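Local coordinates for protein glutathione s-transferase S2 (Nilaparvata lugens, PDB 5H5L) that serves as a glutathione-requiring prostaglandin D synthase of the sigma class and probably also conjugates glutathione to electrophilic substrates, at residues D182-V185 against K189-A192; R19-Y24 against G152-I157; N96-S101 against P127-K132; D169-D172 against I177-L180; V51-L54 against K59-C62. All blocks are in the same frame, centred on the assembly; numbering follows the deposited sequence. Where two conformers were deposited one is given.

Contact 1 of 5, residues D182-V185 against K189-A192; sequences DKVV and KIKA
Ile190 leans on helix 175-185 with both of its branches. Its CG2 methyl lies 3.7 Å from Val184 O and also touches Val185 CA, so this branch meets backbone, whereas CD1 reaches Val184 CG1 at 4.1 Å. With CG2 anti to its own backbone N and CG1 beside that N (chi1 -67°), the two branches spread over the Val184 carbonyl. Val185 takes part through its backbone, for its CB points away from 189-192. Its carbonyl O sits 3.5 Å from both Lys191 CA and Lys191 CB. The rest of the lysine leads off toward solvent, where its NZ forms a salt bridge with Glu195. Trp20 of helix 15-25 touches Val184, Val185 and Ile190, so the N-terminal domain backs this corner between two consecutive helices of the C-terminal domain. An alanine at Ile190 removes both the CG2 and the CD1 contacts and would probably leave a gap beside the Val184 carbonyl and its CG1 methyl. The joint is therefore one of van der Waals contact, methyl groups and lysine methylenes against carbonyl oxygens, and the contact itself is held by fit rather than by a directional bond.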
# COMPACT_ATOMS: atom_id res chain seq x y z
N ASP B 182 -10.01 21.15 6.26
CA ASP B 182 -10.39 22.01 7.38
C ASP B 182 -11.16 21.23 8.43
O ASP B 182 -11.01 21.47 9.63
CB ASP B 182 -11.22 23.19 6.88
CG ASP B 182 -10.45 24.07 5.91
OD1 ASP B 182 -9.19 24.02 5.89
OD2 ASP B 182 -11.11 24.81 5.15
N LYS B 183 -11.96 20.27 7.99
CA LYS B 183 -12.74 19.44 8.90
C LYS B 183 -11.84 18.55 9.75
O LYS B 183 -12.05 18.40 10.95
CB LYS B 183 -13.71 18.62 8.05
CG LYS B 183 -14.53 17.61 8.74
CD LYS B 183 -15.85 17.39 7.99
CE LYS B 183 -15.68 17.11 6.50
NZ LYS B 183 -16.99 17.16 5.76
N VAL B 184 -10.80 17.97 9.16
CA VAL B 184 -9.98 17.02 9.91
C VAL B 184 -9.12 17.76 10.91
O VAL B 184 -9.02 17.38 12.08
CB VAL B 184 -9.13 16.16 8.96
CG1 VAL B 184 -8.04 15.46 9.75
CG2 VAL B 184 -10.02 15.13 8.24
N VAL B 185 -8.48 18.85 10.48
CA VAL B 185 -7.57 19.52 11.40
C VAL B 185 -8.29 20.21 12.55
O VAL B 185 -7.62 20.68 13.48
CB VAL B 185 -6.68 20.57 10.72
CG1 VAL B 185 -5.92 19.93 9.61
CG2 VAL B 185 -7.51 21.78 10.22
N LYS B 189 -9.11 16.46 19.11
CA LYS B 189 -7.84 15.87 19.50
C LYS B 189 -6.79 16.10 18.44
O LYS B 189 -5.61 16.30 18.77
CB LYS B 189 -8.05 14.40 19.83
CG LYS B 189 -9.00 14.23 21.03
CD LYS B 189 -9.67 12.87 21.11
CE LYS B 189 -10.41 12.53 19.79
NZ LYS B 189 -11.76 11.90 19.95
N ILE B 190 -7.17 16.13 17.17
CA ILE B 190 -6.16 16.43 16.17
C ILE B 190 -5.74 17.89 16.28
O ILE B 190 -4.54 18.22 16.27
CB ILE B 190 -6.68 16.04 14.77
CG1 ILE B 190 -6.82 14.49 14.73
CG2 ILE B 190 -5.75 16.57 13.71
CD1 ILE B 190 -7.41 13.91 13.45
N LYS B 191 -6.71 18.78 16.45
CA LYS B 191 -6.45 20.20 16.70
C LYS B 191 -5.47 20.39 17.85
O LYS B 191 -4.48 21.12 17.73
CB LYS B 191 -7.78 20.88 17.01
CG LYS B 191 -7.78 22.38 16.82
CD LYS B 191 -9.18 22.93 17.07
CE LYS B 191 -9.22 24.43 16.86
NZ LYS B 191 -8.40 25.14 17.86
N ALA B 192 -5.77 19.78 18.98
CA ALA B 192 -4.86 19.81 20.12
C ALA B 192 -3.46 19.38 19.72
O ALA B 192 -2.48 20.06 20.04
CB ALA B 192 -5.40 18.89 21.22

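Contact 2 of 5, residues R19-Y24 against G152-I157; sequences RWMLSY and GDIYFI
Trp20 overlaps Ile154 with its CB and with the benzo side of its indole. The contact belongs to the domain interface of the glutathione transferase fold: helix 15-25 of the thioredoxin-like N-terminal domain meets helix 151-164 of the helical C-terminal domain. The axes of the two segments approach to 10.0 Å and run at 138° to each other, nearer antiparallel than perpendicular. Ile154 CG2 wedges between two neighbours on helix 15-25, 3.7 Å from Trp20 CB and 3.6 Å from Met21 SD. The thioether gets there because the Met21 chain bends at chi2 (-54°), and SD also lies 3.7 Å from Ile154 CD1, so the sulfur rests against both branches of the isoleucine. One turn further along, the CG2 methyl of Ile157 comes up at the edge of the indole, 4.0 Å from Trp20 CZ3. The polar edge of the same ring is engaged as well, its NE1 hydrogen-bonding to Glu16. All four touching residues are buried. Asp153 OD2 accepts from Ser150 N just ahead of helix 151-164, a bond consistent with the N-terminal capping box known in this family. On the other helix, Arg19 O holds two donors at once: Ser23 N and Ser23 OG each lie 2.9 Å from Arg19 O, on opposite faces of its carbonyl plane, the hydroxyl standing 36° above that plane.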
# COMPACT_ATOMS: atom_id res chain seq x y z
N ARG B 19 0.78 9.72 14.44
CA ARG B 19 0.59 10.63 15.57
C ARG B 19 -0.84 11.15 15.64
O ARG B 19 -1.44 11.21 16.72
CB ARG B 19 1.58 11.80 15.47
CG ARG B 19 3.06 11.42 15.55
CD ARG B 19 3.97 12.58 15.10
NE ARG B 19 5.39 12.26 15.09
CZ ARG B 19 6.23 12.60 14.12
NH1 ARG B 19 5.81 13.26 13.05
NH2 ARG B 19 7.51 12.26 14.20
N TRP B 20 -1.42 11.53 14.49
CA TRP B 20 -2.80 12.01 14.51
C TRP B 20 -3.75 10.91 14.95
O TRP B 20 -4.69 11.17 15.70
CB TRP B 20 -3.25 12.55 13.15
CG TRP B 20 -2.63 13.86 12.75
CD1 TRP B 20 -1.51 14.43 13.28
CD2 TRP B 20 -3.10 14.78 11.74
NE1 TRP B 20 -1.24 15.63 12.66
CE2 TRP B 20 -2.21 15.86 11.71
CE3 TRP B 20 -4.18 14.77 10.85
CZ2 TRP B 20 -2.35 16.92 10.84
CZ3 TRP B 20 -4.32 15.84 9.99
CH2 TRP B 20 -3.42 16.90 10.00
N MET B 21 -3.56 9.68 14.46
CA MET B 21 -4.46 8.60 14.85
C MET B 21 -4.35 8.30 16.34
O MET B 21 -5.36 8.06 17.02
CB MET B 21 -4.15 7.34 14.03
CG MET B 21 -4.64 7.39 12.57
SD MET B 21 -6.38 7.77 12.42
CE MET B 21 -7.12 6.47 13.32
N LEU B 22 -3.14 8.31 16.87
CA LEU B 22 -2.98 8.05 18.30
C LEU B 22 -3.59 9.19 19.11
O LEU B 22 -4.23 8.95 20.15
CB LEU B 22 -1.51 7.87 18.63
CG LEU B 22 -0.85 6.58 18.11
CD1 LEU B 22 0.61 6.69 18.26
CD2 LEU B 22 -1.36 5.40 18.89
N SER B 23 -3.48 10.42 18.61
CA SER B 23 -4.11 11.57 19.26
C SER B 23 -5.62 11.44 19.20
O SER B 23 -6.30 11.56 20.22
CB SER B 23 -3.66 12.86 18.60
OG SER B 23 -2.28 13.03 18.81
N TYR B 24 -6.16 11.13 18.02
CA TYR B 24 -7.59 10.89 17.94
C TYR B 24 -8.02 9.80 18.90
O TYR B 24 -9.12 9.85 19.45
CB TYR B 24 -8.00 10.51 16.53
CG TYR B 24 -9.48 10.42 16.36
CD1 TYR B 24 -10.23 11.53 15.98
CD2 TYR B 24 -10.14 9.24 16.52
CE1 TYR B 24 -11.59 11.44 15.77
CE2 TYR B 24 -11.51 9.14 16.31
CZ TYR B 24 -12.23 10.25 15.95
OH TYR B 24 -13.59 10.14 15.74
N GLY B 152 -8.71 6.85 6.66
CA GLY B 152 -8.22 7.33 5.39
C GLY B 152 -8.19 8.85 5.29
O GLY B 152 -7.23 9.43 4.78
N ASP B 153 -9.25 9.51 5.75
CA ASP B 153 -9.26 10.98 5.76
C ASP B 153 -8.09 11.53 6.56
O ASP B 153 -7.43 12.50 6.16
CB ASP B 153 -10.58 11.49 6.35
CG ASP B 153 -11.80 11.02 5.57
OD1 ASP B 153 -11.83 11.21 4.34
OD2 ASP B 153 -12.71 10.42 6.19
N ILE B 154 -7.82 10.93 7.70
CA ILE B 154 -6.75 11.41 8.56
C ILE B 154 -5.39 11.17 7.93
O ILE B 154 -4.53 12.04 7.97
CB ILE B 154 -6.93 10.74 9.93
CG1 ILE B 154 -8.21 11.34 10.57
CG2 ILE B 154 -5.74 10.99 10.83
CD1 ILE B 154 -8.67 10.65 11.82
N TYR B 155 -5.20 10.01 7.31
CA TYR B 155 -3.94 9.75 6.63
C TYR B 155 -3.74 10.73 5.48
O TYR B 155 -2.67 11.33 5.33
CB TYR B 155 -3.98 8.30 6.13
CG TYR B 155 -2.70 7.74 5.57
CD1 TYR B 155 -1.84 7.01 6.38
CD2 TYR B 155 -2.38 7.90 4.23
CE1 TYR B 155 -0.68 6.45 5.86
CE2 TYR B 155 -1.22 7.36 3.71
CZ TYR B 155 -0.37 6.63 4.55
OH TYR B 155 0.78 6.10 4.04
N PHE B 156 -4.79 10.93 4.68
CA PHE B 156 -4.74 11.79 3.49
C PHE B 156 -4.38 13.23 3.88
O PHE B 156 -3.42 13.82 3.34
CB PHE B 156 -6.11 11.67 2.83
CG PHE B 156 -6.34 12.49 1.59
CD1 PHE B 156 -5.60 12.29 0.44
CD2 PHE B 156 -7.39 13.38 1.54
CE1 PHE B 156 -5.88 13.04 -0.73
CE2 PHE B 156 -7.66 14.09 0.39
CZ PHE B 156 -6.92 13.92 -0.72
N ILE B 157 -5.10 13.80 4.83
CA ILE B 157 -4.92 15.21 5.23
C ILE B 157 -3.59 15.43 5.94
O ILE B 157 -2.90 16.42 5.70
CB ILE B 157 -6.11 15.67 6.10
CG1 ILE B 157 -7.41 15.65 5.32
CG2 ILE B 157 -5.89 17.11 6.57
CD1 ILE B 157 -7.32 16.36 3.98

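Contact 3 of 5, residues N96-S101 against P127-K132; sequences NDFRSS and PFYFNK. With GSH (glutathione), chain C.
An aromatic cluster of Phe98, Tyr129 and Phe130 packs helix 82-106 against helix 111-139, two long helices of the C-terminal domain of the glutathione transferase fold. The segment axes come within 10.8 Å at 150°, nearly antiparallel. Phe98 CB sits over the centre of the Tyr129 ring, 3.9 Å from the centroid of that ring, a CH-pi contact; Phe128 CD2 lies over the rim of the opposite face. With its CG anti to the backbone N (chi1 161°), Phe98 carries its ring past the tyrosine, the two ring planes standing 55° apart. The far end of the same ring meets Phe130: Phe130 CE1 comes over one face, toward the rim, 3.5 Å from Phe98 CZ. Tyr174 adds an edge-to-face partner for Phe130. Putting an alanine at Phe98 keeps the CB over Tyr129 but takes away the ring between the two aromatics, and Phe130 would probably face a gap and be freer to turn. At the outer side, Tyr129 OH lies 4.3 Å from Asp97 CB. The Asp97 carboxylate grips a glutathione held mainly by the second subunit: OD1 and OD2 are each 3.0 Å from the ligand's N1, its gamma-glutamyl amine. OD2 also accepts from Gln63 NE2 of the second subunit, which steadies the carboxylate. Such an aspartate, offered across the dimer interface to the amine, is characteristic of the glutathione site of sigma-class transferases and their alpha, mu and pi relatives.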
# COMPACT_ATOMS: atom_id res chain seq x y z
N ASN B 96 -1.41 6.64 -2.30
CA ASN B 96 0.00 6.28 -2.14
C ASN B 96 0.68 6.13 -3.49
O ASN B 96 1.86 6.46 -3.62
CB ASN B 96 0.13 5.01 -1.30
CG ASN B 96 -0.14 5.27 0.21
OD1 ASN B 96 0.01 6.39 0.70
ND2 ASN B 96 -0.53 4.25 0.91
N ASP B 97 -0.05 5.70 -4.53
CA ASP B 97 0.48 5.72 -5.88
C ASP B 97 0.83 7.14 -6.28
O ASP B 97 1.90 7.41 -6.83
CB ASP B 97 -0.53 5.16 -6.88
CG ASP B 97 -0.62 3.66 -6.86
OD1 ASP B 97 0.29 2.99 -6.32
OD2 ASP B 97 -1.62 3.15 -7.42
N PHE B 98 -0.08 8.09 -6.00
CA PHE B 98 0.21 9.50 -6.25
C PHE B 98 1.48 9.92 -5.55
O PHE B 98 2.38 10.52 -6.16
CB PHE B 98 -0.92 10.39 -5.78
CG PHE B 98 -0.51 11.84 -5.60
CD1 PHE B 98 -0.24 12.63 -6.71
CD2 PHE B 98 -0.36 12.39 -4.35
CE1 PHE B 98 0.14 13.97 -6.55
CE2 PHE B 98 0.01 13.71 -4.19
CZ PHE B 98 0.27 14.50 -5.31
N ARG B 99 1.58 9.63 -4.26
CA ARG B 99 2.69 10.24 -3.55
C ARG B 99 4.01 9.60 -3.91
O ARG B 99 5.06 10.19 -3.63
CB ARG B 99 2.44 10.26 -2.05
CG ARG B 99 2.66 9.05 -1.30
CD ARG B 99 2.38 9.36 0.20
NE ARG B 99 2.15 8.13 0.95
CZ ARG B 99 3.11 7.25 1.23
NH1 ARG B 99 4.35 7.49 0.82
NH2 ARG B 99 2.83 6.13 1.90
N SER B 100 3.99 8.46 -4.60
CA SER B 100 5.21 7.93 -5.18
C SER B 100 5.87 8.94 -6.10
O SER B 100 7.10 9.02 -6.16
CB SER B 100 4.92 6.66 -5.92
OG SER B 100 6.01 6.34 -6.74
N SER B 101 5.06 9.73 -6.82
CA SER B 101 5.57 10.79 -7.67
C SER B 101 6.30 11.84 -6.84
O SER B 101 7.36 12.35 -7.24
CB SER B 101 4.43 11.42 -8.46
OG SER B 101 4.39 10.85 -9.74
N PRO B 127 -3.01 17.68 -10.98
CA PRO B 127 -4.37 17.78 -11.52
C PRO B 127 -5.02 16.42 -11.80
O PRO B 127 -6.22 16.23 -11.53
CB PRO B 127 -4.18 18.59 -12.82
CG PRO B 127 -2.91 19.32 -12.64
CD PRO B 127 -2.04 18.45 -11.78
N PHE B 128 -4.27 15.48 -12.36
CA PHE B 128 -4.87 14.19 -12.68
C PHE B 128 -5.47 13.55 -11.44
O PHE B 128 -6.67 13.24 -11.40
CB PHE B 128 -3.83 13.26 -13.32
CG PHE B 128 -4.35 11.88 -13.61
CD1 PHE B 128 -4.98 11.61 -14.80
CD2 PHE B 128 -4.27 10.88 -12.65
CE1 PHE B 128 -5.48 10.35 -15.07
CE2 PHE B 128 -4.77 9.62 -12.91
CZ PHE B 128 -5.38 9.35 -14.12
N TYR B 129 -4.67 13.40 -10.38
CA TYR B 129 -5.17 12.77 -9.16
C TYR B 129 -6.11 13.68 -8.40
O TYR B 129 -7.17 13.24 -7.94
CB TYR B 129 -4.01 12.36 -8.23
CG TYR B 129 -3.31 11.11 -8.73
CD1 TYR B 129 -3.80 9.85 -8.44
CD2 TYR B 129 -2.18 11.21 -9.50
CE1 TYR B 129 -3.15 8.71 -8.92
CE2 TYR B 129 -1.55 10.09 -9.99
CZ TYR B 129 -2.02 8.85 -9.69
OH TYR B 129 -1.38 7.75 -10.20
N PHE B 130 -5.76 14.96 -8.25
CA PHE B 130 -6.54 15.78 -7.33
C PHE B 130 -7.92 16.14 -7.89
O PHE B 130 -8.84 16.32 -7.10
CB PHE B 130 -5.79 17.03 -6.95
CG PHE B 130 -4.72 16.79 -5.93
CD1 PHE B 130 -4.07 15.56 -5.85
CD2 PHE B 130 -4.37 17.78 -5.05
CE1 PHE B 130 -3.08 15.34 -4.91
CE2 PHE B 130 -3.37 17.58 -4.11
CZ PHE B 130 -2.73 16.37 -4.03
N ASN B 131 -8.07 16.28 -9.21
CA ASN B 131 -9.42 16.49 -9.74
C ASN B 131 -10.30 15.28 -9.43
O ASN B 131 -11.46 15.42 -9.02
CB ASN B 131 -9.40 16.73 -11.26
CG ASN B 131 -9.02 18.17 -11.64
OD1 ASN B 131 -9.39 19.13 -10.99
ND2 ASN B 131 -8.30 18.29 -12.73
N LYS B 132 -9.75 14.07 -9.57
CA LYS B 132 -10.54 12.88 -9.24
C LYS B 132 -10.83 12.79 -7.75
O LYS B 132 -11.96 12.46 -7.36
CB LYS B 132 -9.81 11.63 -9.73
CG LYS B 132 -9.98 11.41 -11.25
CD LYS B 132 -8.78 10.67 -11.82
CE LYS B 132 -8.91 10.44 -13.30
NZ LYS B 132 -10.01 9.45 -13.64
N1 GSH C . -0.89 0.28 -6.79
CA1 GSH C . -1.48 -0.27 -8.00
C1 GSH C . -2.01 -1.68 -7.75
O11 GSH C . -3.00 -2.15 -8.39
O12 GSH C . -1.39 -2.36 -6.90
CB1 GSH C . -0.35 -0.42 -9.06
CG1 GSH C . -1.02 -0.70 -10.39
CD1 GSH C . 0.04 -0.65 -11.52
OE1 GSH C . 1.15 -0.30 -11.33
N2 GSH C . -0.46 -1.10 -12.81
CA2 GSH C . 0.37 -1.16 -13.99
C2 GSH C . -0.33 -0.45 -15.15
O2 GSH C . -1.51 -0.37 -15.22
CB2 GSH C . 0.45 -2.61 -14.41
SG2 GSH C . 1.07 -3.73 -13.14
N3 GSH C . 0.52 0.04 -16.22
CA3 GSH C . -0.04 0.64 -17.41
C3 GSH C . 0.02 2.15 -17.33
O31 GSH C . -0.32 2.78 -18.35
O32 GSH C . 0.40 2.72 -16.27

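Contact 4 of 5, residues D169-D172 against I177-L180; sequences DIID and IKAL
Asp172 and Lys178 bring their CA atoms to 6.0 Å where the loop 169-172, helical in its backbone angles from 170 on but without regular helix bonds, folds back on helix 175-185. A bond from Asp172 N to Asp169 O, 2.9 Å long, makes a turn within the loop. Ile171 carries the apolar part. Its CG1 stands between the backbone N and the carbonyl carbon (chi1 71°), the crowded position for a branched side chain, and this carries CD1 over to Lys178, 3.9 Å from Lys178 CD. The two chains cross there at about a right angle. The lysine bends at chi2 (68°), and its aliphatic part lies across the isoleucine tip; nearer the backbone, Lys178 CB is 3.9 Å from Ile171 O. On the inner side, Ile171 CB meets Ile177 CG2 at 4.2 Å. Ile177 continues inward onto Leu160 and Ile137, and its backbone N is bound by Asn134 OD1 of helix 111-139. On the outer side, Asp172 and Lys178 run side by side and point the same way. Asp172 OD1 touches Lys178 CE at 4.0 Å but remains 4.3 Å from Lys178 NZ, beyond a salt bridge. A second carboxylate, Asp182 OD1, makes a long, weak ion pair with that NZ. The lysine thus does two jobs: its methylenes cover Ile171, while its ammonium group probably feels a loose, shared attraction from two acidic neighbours at the surface.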
# COMPACT_ATOMS: atom_id res chain seq x y z
N ASP B 169 -0.06 26.74 -1.76
CA ASP B 169 -1.40 27.00 -2.25
C ASP B 169 -2.04 25.77 -2.88
O ASP B 169 -3.20 25.82 -3.29
CB ASP B 169 -1.37 28.12 -3.28
CG ASP B 169 -0.62 27.73 -4.56
OD1 ASP B 169 0.26 26.84 -4.50
OD2 ASP B 169 -0.92 28.31 -5.62
N ILE B 170 -1.31 24.66 -2.90
CA ILE B 170 -1.56 23.59 -3.85
C ILE B 170 -2.97 23.03 -3.71
O ILE B 170 -3.65 22.79 -4.71
CB ILE B 170 -0.48 22.51 -3.69
CG1 ILE B 170 -0.46 21.59 -4.91
CG2 ILE B 170 -0.68 21.73 -2.40
CD1 ILE B 170 0.78 20.75 -4.99
N ILE B 171 -3.47 22.84 -2.47
CA ILE B 171 -4.80 22.23 -2.34
C ILE B 171 -5.93 23.26 -2.41
O ILE B 171 -7.11 22.86 -2.47
CB ILE B 171 -4.98 21.40 -1.04
CG1 ILE B 171 -5.05 22.27 0.21
CG2 ILE B 171 -3.83 20.37 -0.89
CD1 ILE B 171 -5.60 21.47 1.44
N ASP B 172 -5.61 24.55 -2.43
CA ASP B 172 -6.64 25.59 -2.31
C ASP B 172 -7.69 25.50 -3.41
O ASP B 172 -8.88 25.63 -3.13
CB ASP B 172 -5.99 26.98 -2.34
CG ASP B 172 -5.42 27.38 -1.00
OD1 ASP B 172 -5.90 26.88 0.04
OD2 ASP B 172 -4.49 28.21 -0.99
N ILE B 177 -11.30 18.91 -1.45
CA ILE B 177 -10.11 18.53 -0.67
C ILE B 177 -9.89 19.52 0.47
O ILE B 177 -9.70 19.13 1.62
CB ILE B 177 -8.88 18.42 -1.58
CG1 ILE B 177 -9.09 17.34 -2.62
CG2 ILE B 177 -7.64 18.14 -0.76
CD1 ILE B 177 -7.89 17.25 -3.63
N LYS B 178 -9.93 20.82 0.16
CA LYS B 178 -9.67 21.83 1.19
C LYS B 178 -10.73 21.80 2.29
O LYS B 178 -10.41 22.02 3.47
CB LYS B 178 -9.60 23.21 0.54
CG LYS B 178 -9.44 24.36 1.51
CD LYS B 178 -8.08 24.33 2.18
CE LYS B 178 -7.93 25.49 3.16
NZ LYS B 178 -6.70 25.35 3.99
N ALA B 179 -11.99 21.54 1.92
CA ALA B 179 -13.07 21.37 2.90
C ALA B 179 -12.84 20.16 3.82
O ALA B 179 -13.14 20.21 5.02
CB ALA B 179 -14.37 21.20 2.16
N LEU B 180 -12.39 19.03 3.27
CA LEU B 180 -12.04 17.89 4.13
C LEU B 180 -10.85 18.24 5.01
O LEU B 180 -10.81 17.88 6.20
CB LEU B 180 -11.74 16.69 3.26
CG LEU B 180 -11.34 15.38 3.93
CD1 LEU B 180 -12.44 14.88 4.89
CD2 LEU B 180 -11.00 14.39 2.86

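Contact 5 of 5, residues V51-L54 against K59-C62; sequences VPVL and KQVC. With GSH (glutathione), chain E.
Leu54 and Val61 form the tight part of this beta hairpin, an antiparallel hydrogen-bonded pair. Leu54 N gives a 2.7 Å bond to Val61 O, and Val61 N returns one of 2.8 Å to Leu54 O. Val61 O also receives a CA-H...O contact from Val53 CA at 3.4 Å. The solvent side is looser: Val53 CG1, anti to its backbone N (chi1 177°), lies obliquely across the exposed Gln60, 3.9 Å from Gln60 CB. Upstream, the backbone turns to the ligand. Val51 N donates to O2 of glutathione at 3.0 Å, and Val51 O accepts from N2 of the ligand at 2.6 Å, so the cysteinyl residue of glutathione pairs with Val51 much as a strand would. The cis bond before Pro52 is the hallmark cis-proline of thioredoxin-like domains. Val53 continues the sheet by backbone bonds to Thr7 on strand 4-9, and strand 59-62 is outermost in this chain. Pro52 packs on Ile18 of helix 15-25 and Ser64 of helix 64-75; Leu54 rests on Leu22 and Ile67 of the same two helices, and Val61 meets Thr90 of the second subunit.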
# COMPACT_ATOMS: atom_id res chain seq x y z
N VAL B 51 11.60 4.14 8.60
CA VAL B 51 10.63 4.58 9.59
C VAL B 51 9.43 5.11 8.82
O VAL B 51 9.54 5.46 7.63
CB VAL B 51 11.21 5.64 10.56
CG1 VAL B 51 12.18 5.00 11.54
CG2 VAL B 51 11.88 6.76 9.78
N PRO B 52 8.26 5.20 9.46
CA PRO B 52 7.96 4.94 10.87
C PRO B 52 7.96 3.51 11.35
O PRO B 52 7.68 2.60 10.57
CB PRO B 52 6.53 5.48 11.00
CG PRO B 52 5.96 5.32 9.65
CD PRO B 52 7.07 5.65 8.73
N VAL B 53 8.22 3.37 12.64
CA VAL B 53 8.05 2.14 13.41
C VAL B 53 7.19 2.46 14.61
O VAL B 53 7.49 3.40 15.36
CB VAL B 53 9.41 1.55 13.85
CG1 VAL B 53 9.23 0.34 14.69
CG2 VAL B 53 10.28 1.26 12.63
N LEU B 54 6.13 1.70 14.82
CA LEU B 54 5.33 1.83 16.02
C LEU B 54 5.54 0.57 16.85
O LEU B 54 5.26 -0.54 16.38
CB LEU B 54 3.86 2.01 15.71
CG LEU B 54 2.96 2.19 16.95
CD1 LEU B 54 3.19 3.55 17.56
CD2 LEU B 54 1.52 2.02 16.57
N LYS B 59 6.25 -4.80 20.72
CA LYS B 59 6.50 -5.38 19.40
C LYS B 59 6.56 -4.28 18.36
O LYS B 59 5.64 -3.47 18.25
CB LYS B 59 5.41 -6.38 19.04
CG LYS B 59 5.08 -7.34 20.21
CD LYS B 59 4.11 -8.44 19.83
CE LYS B 59 3.07 -8.71 20.95
NZ LYS B 59 1.92 -7.72 20.99
N GLN B 60 7.65 -4.24 17.63
CA GLN B 60 7.89 -3.29 16.56
C GLN B 60 7.04 -3.64 15.34
O GLN B 60 7.10 -4.76 14.83
CB GLN B 60 9.36 -3.31 16.17
CG GLN B 60 10.37 -2.70 17.15
CD GLN B 60 11.74 -2.46 16.48
OE1 GLN B 60 12.33 -1.39 16.62
NE2 GLN B 60 12.22 -3.44 15.73
N VAL B 61 6.26 -2.68 14.86
CA VAL B 61 5.50 -2.82 13.62
C VAL B 61 5.82 -1.64 12.73
O VAL B 61 5.90 -0.50 13.20
CB VAL B 61 3.98 -2.87 13.87
CG1 VAL B 61 3.27 -3.25 12.57
CG2 VAL B 61 3.66 -3.83 14.98
N CYS B 62 6.02 -1.89 11.45
CA CYS B 62 6.19 -0.78 10.53
C CYS B 62 5.03 -0.74 9.54
O CYS B 62 4.03 -1.46 9.70
CB CYS B 62 7.52 -0.84 9.80
SG CYS B 62 8.60 -2.14 10.21
N1 GSH E . 5.92 2.09 2.86
CA1 GSH E . 6.60 2.67 4.00
C1 GSH E . 5.56 3.32 4.93
O11 GSH E . 4.48 3.78 4.43
O12 GSH E . 5.76 3.42 6.17
CB1 GSH E . 7.55 3.80 3.51
CG1 GSH E . 8.42 4.21 4.69
CD1 GSH E . 9.50 5.23 4.20
OE1 GSH E . 9.62 5.50 3.05
N2 GSH E . 10.38 5.83 5.21
CA2 GSH E . 11.38 6.80 4.77
C2 GSH E . 12.73 6.39 5.32
O2 GSH E . 12.80 5.68 6.27
CB2 GSH E . 11.01 8.14 5.37
SG2 GSH E . 9.37 8.64 4.85
N3 GSH E . 13.93 6.93 4.69
CA3 GSH E . 15.24 6.58 5.23
C3 GSH E . 15.90 5.52 4.37
O31 GSH E . 15.30 5.02 3.39
O32 GSH E . 17.05 5.17 4.67

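How the contacts relate
From the N terminus, helix 15-25 opens contact 2, which closes only at 152-157 and spans both domains. Two contacts nest inside that long loop: contact 5, on the hairpin of strands 53-56 and 59-62, and contact 3, which joins the helices at 96-101 and 127-132. Contacts 4 and 1 follow in series as short closures sharing helix 175-185, and none of the five cross. Contact 2 is the hub, touching contact 1 through Trp20, contact 5 through Leu22 and Leu54, contact 3 through Tyr155 and Arg99, and contact 4 through Phe156 and Ile177. Contacts 3 and 4 meet at Phe130 and Ile177. Contacts 3 and 5 do not touch, yet both reach the second subunit.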